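Local coordinates for cytochrome P450 (Novosphingobium aromaticivorans, PDB 3OFT), which belongs to the cytochrome P450 family of haem-thiolate proteins and carries a protoporphyrin IX with bound iron in its mainly helical fold, at residues A[25-30]-A[307-312]. Numbering follows the deposited sequence.
Sequences DYFAAW and PSVLHN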
ATOM      1  N   ASP A  25     -12.566 -11.349   7.494  1.00 15.55           N
ATOM      2  CA  ASP A  25     -12.947 -10.065   6.865  1.00 15.68           C
ATOM      3  C   ASP A  25     -12.117  -8.963   7.555  1.00 13.92           C
ATOM      4  O   ASP A  25     -12.339  -8.666   8.728  1.00 12.29           O
ATOM      5  CB  ASP A  25     -14.445  -9.819   7.091  1.00 15.95           C
ATOM      6  CG  ASP A  25     -15.018  -8.612   6.309  1.00 20.00           C
ATOM      7  OD1 ASP A  25     -14.283  -7.711   5.856  1.00 20.86           O
ATOM      8  OD2 ASP A  25     -16.273  -8.550   6.203  1.00 25.88           O
ATOM      9  N   TYR A  26     -11.126  -8.437   6.841  1.00 12.23           N
ATOM     10  CA  TYR A  26     -10.231  -7.365   7.354  1.00  9.99           C
ATOM     11  C   TYR A  26     -11.021  -6.118   7.686  1.00  9.98           C
ATOM     12  O   TYR A  26     -10.804  -5.527   8.740  1.00  8.99           O
ATOM     13  CB  TYR A  26      -9.067  -7.063   6.363  1.00  9.22           C
ATOM     14  CG  TYR A  26      -8.325  -5.758   6.634  1.00  8.50           C
ATOM     15  CD1 TYR A  26      -7.131  -5.744   7.374  1.00  7.88           C
ATOM     16  CD2 TYR A  26      -8.838  -4.533   6.160  1.00  9.30           C
ATOM     17  CE1 TYR A  26      -6.484  -4.542   7.672  1.00  6.42           C
ATOM     18  CE2 TYR A  26      -8.185  -3.325   6.437  1.00  8.31           C
ATOM     19  CZ  TYR A  26      -7.005  -3.337   7.170  1.00  8.73           C
ATOM     20  OH  TYR A  26      -6.400  -2.127   7.452  1.00 10.06           O
ATOM     21  N   PHE A  27     -11.949  -5.742   6.802  1.00 10.00           N
ATOM     22  CA  PHE A  27     -12.772  -4.545   6.901  1.00 11.46           C
ATOM     23  C   PHE A  27     -13.720  -4.603   8.106  1.00 12.47           C
ATOM     24  O   PHE A  27     -13.755  -3.687   8.926  1.00 11.97           O
ATOM     25  CB  PHE A  27     -13.505  -4.344   5.557  1.00 10.51           C
ATOM     26  CG  PHE A  27     -12.557  -4.357   4.383  1.00 10.10           C
ATOM     27  CD1 PHE A  27     -11.714  -3.271   4.180  1.00 10.31           C
ATOM     28  CD2 PHE A  27     -12.399  -5.508   3.582  1.00  9.82           C
ATOM     29  CE1 PHE A  27     -10.783  -3.277   3.119  1.00  9.39           C
ATOM     30  CE2 PHE A  27     -11.443  -5.536   2.542  1.00 12.51           C
ATOM     31  CZ  PHE A  27     -10.644  -4.411   2.321  1.00  8.83           C
ATOM     32  N   ALA A  28     -14.454  -5.703   8.235  1.00 12.88           N
ATOM     33  CA  ALA A  28     -15.336  -5.842   9.384  1.00 12.77           C
ATOM     34  C   ALA A  28     -14.505  -5.812  10.704  1.00 12.53           C
ATOM     35  O   ALA A  28     -14.936  -5.216  11.701  1.00 12.84           O
ATOM     36  CB  ALA A  28     -16.126  -7.147   9.273  1.00 13.50           C
ATOM     37  N   ALA A  29     -13.344  -6.469  10.716  1.00 12.51           N
ATOM     38  CA  ALA A  29     -12.491  -6.516  11.941  1.00 12.20           C
ATOM     39  C   ALA A  29     -12.100  -5.121  12.469  1.00 12.27           C
ATOM     40  O   ALA A  29     -12.155  -4.867  13.672  1.00 12.94           O
ATOM     41  CB  ALA A  29     -11.253  -7.392  11.727  1.00 11.01           C
ATOM     42  N   TRP A  30     -11.688  -4.233  11.568  1.00 11.67           N
ATOM     43  CA  TRP A  30     -11.362  -2.852  11.902  1.00 10.75           C
ATOM     44  C   TRP A  30     -12.583  -2.017  12.240  1.00 11.51           C
ATOM     45  O   TRP A  30     -12.559  -1.210  13.177  1.00 11.28           O
ATOM     46  CB  TRP A  30     -10.607  -2.232  10.724  1.00 10.06           C
ATOM     47  CG  TRP A  30      -9.155  -2.501  10.859  1.00 10.84           C
ATOM     48  CD1 TRP A  30      -8.406  -3.481  10.224  1.00 12.16           C
ATOM     49  CD2 TRP A  30      -8.276  -1.825  11.747  1.00 11.61           C
ATOM     50  NE1 TRP A  30      -7.092  -3.416  10.674  1.00 11.69           N
ATOM     51  CE2 TRP A  30      -6.988  -2.407  11.600  1.00 13.55           C
ATOM     52  CE3 TRP A  30      -8.450  -0.765  12.658  1.00 10.61           C
ATOM     53  CZ2 TRP A  30      -5.860  -1.934  12.317  1.00 10.71           C
ATOM     54  CZ3 TRP A  30      -7.338  -0.321  13.384  1.00 12.03           C
ATOM     55  CH2 TRP A  30      -6.066  -0.896  13.202  1.00 12.35           C
ATOM     56  N   PRO A 307      -5.497   3.910  10.789  1.00  8.40           N
ATOM     57  CA  PRO A 307      -5.988   3.014   9.774  1.00  8.03           C
ATOM     58  C   PRO A 307      -6.818   3.737   8.728  1.00  8.58           C
ATOM     59  O   PRO A 307      -7.861   4.286   9.038  1.00  9.64           O
ATOM     60  CB  PRO A 307      -6.837   2.027  10.559  1.00  8.15           C
ATOM     61  CG  PRO A 307      -7.370   2.834  11.711  1.00  7.71           C
ATOM     62  CD  PRO A 307      -6.323   3.874  12.013  1.00  8.36           C
ATOM     63  N   SER A 308      -6.380   3.697   7.477  1.00  7.57           N
ATOM     64  CA  SER A 308      -7.149   4.369   6.411  1.00  8.40           C
ATOM     65  C   SER A 308      -8.585   3.837   6.265  1.00  8.57           C
ATOM     66  O   SER A 308      -9.473   4.623   5.931  1.00  7.77           O
ATOM     67  CB  SER A 308      -6.424   4.316   5.062  1.00  9.18           C
ATOM     68  OG  SER A 308      -6.262   2.965   4.657  1.00  7.96           O
ATOM     69  N   VAL A 309      -8.809   2.554   6.556  1.00  7.58           N
ATOM     70  CA  VAL A 309     -10.145   1.941   6.447  1.00  8.54           C
ATOM     71  C   VAL A 309     -11.174   2.692   7.321  1.00  9.63           C
ATOM     72  O   VAL A 309     -12.321   2.811   6.928  1.00 10.33           O
ATOM     73  CB  VAL A 309     -10.133   0.405   6.769  1.00  7.95           C
ATOM     74  CG1 VAL A 309      -9.773   0.165   8.242  1.00  7.59           C
ATOM     75  CG2 VAL A 309     -11.507  -0.282   6.400  1.00  8.34           C
ATOM     76  N   LEU A 310     -10.752   3.259   8.459  1.00  8.56           N
ATOM     77  CA  LEU A 310     -11.685   3.899   9.369  1.00  9.81           C
ATOM     78  C   LEU A 310     -11.971   5.358   8.983  1.00 10.22           C
ATOM     79  O   LEU A 310     -12.797   6.017   9.592  1.00 11.11           O
ATOM     80  CB  LEU A 310     -11.127   3.768  10.800  1.00 10.02           C
ATOM     81  CG  LEU A 310     -11.687   2.633  11.654  1.00 13.13           C
ATOM     82  CD1 LEU A 310     -12.576   1.506  10.964  1.00 10.15           C
ATOM     83  CD2 LEU A 310     -10.885   2.190  12.848  1.00 13.90           C
ATOM     84  N   HIS A 311     -11.288   5.882   7.969  1.00 10.09           N
ATOM     85  CA  HIS A 311     -11.831   7.078   7.269  1.00 10.47           C
ATOM     86  C   HIS A 311     -12.747   6.664   6.122  1.00 11.04           C
ATOM     87  O   HIS A 311     -13.960   7.010   6.131  1.00 11.22           O
ATOM     88  CB  HIS A 311     -10.702   7.991   6.750  1.00 10.58           C
ATOM     89  CG  HIS A 311     -11.182   9.224   6.045  1.00 10.37           C
ATOM     90  ND1 HIS A 311     -12.119  10.082   6.578  1.00 15.25           N
ATOM     91  CD2 HIS A 311     -10.832   9.748   4.853  1.00  6.59           C
ATOM     92  CE1 HIS A 311     -12.343  11.071   5.729  1.00 10.03           C
ATOM     93  NE2 HIS A 311     -11.561  10.900   4.686  1.00 15.86           N
ATOM     94  N   ASN A 312     -12.197   5.951   5.133  1.00  9.31           N
ATOM     95  CA  ASN A 312     -12.981   5.576   3.939  1.00  8.73           C
ATOM     96  C   ASN A 312     -14.294   4.877   4.211  1.00  8.80           C
ATOM     97  O   ASN A 312     -15.279   5.154   3.530  1.00  8.71           O
ATOM     98  CB  ASN A 312     -12.206   4.696   2.994  1.00  7.10           C
ATOM     99  CG  ASN A 312     -11.032   5.412   2.366  1.00  7.48           C
ATOM    100  OD1 ASN A 312     -10.470   6.358   2.942  1.00  9.45           O
ATOM    101  ND2 ASN A 312     -10.653   4.965   1.176  1.00  9.74           N
TER
HETATM  102  O   HOH W   1      -6.541   0.608   7.150  1.00  8.25           O
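One water ties Tyr26 to Val309 and supplies the polar link in a contact where no direct hydrogen bond passes between the segments: it lies 2.8 Å from Tyr26 OH, in the plane of the phenol ring, and accepts from Val309 N, near the start of the short helix, at 3.0 Å. Such a bridge is a good example of how a solvent molecule lodged in a largely apolar contact can pair a phenol hydroxyl with a backbone amide.

Around it the packing is apolar, and Val309 is its central residue, touching Tyr26, Phe27 and Trp30. A chi1 of 66° sets CG1 between the backbone N and carbonyl carbon, turning it onto Trp30 CB at 3.5 Å, and puts CG2 anti to the N, where it meets the edge of the Phe27 ring near its plane, 3.7 Å from CD1. Trp30 is approached from two further directions. Pro307 lies over one face of the indole in a CH-pi contact, its CB 3.9 Å from the centroid of the six-membered ring and 19° off the normal, whereas Leu310 CD2 touches the indole edge 3.8 Å from CE3. Face and edge contacts together should limit how far the indole can tilt.

Phe27 also meets Tyr278 edge-to-face, and Leu310 packs against Val57 of helix 54-62. The contact thus seats the short N-terminal helix 26-31 against the turn where strand 303-307 of the mixed sheet runs into helix 309-312, joining the start of the chain to the beta-rich part of the P450 fold.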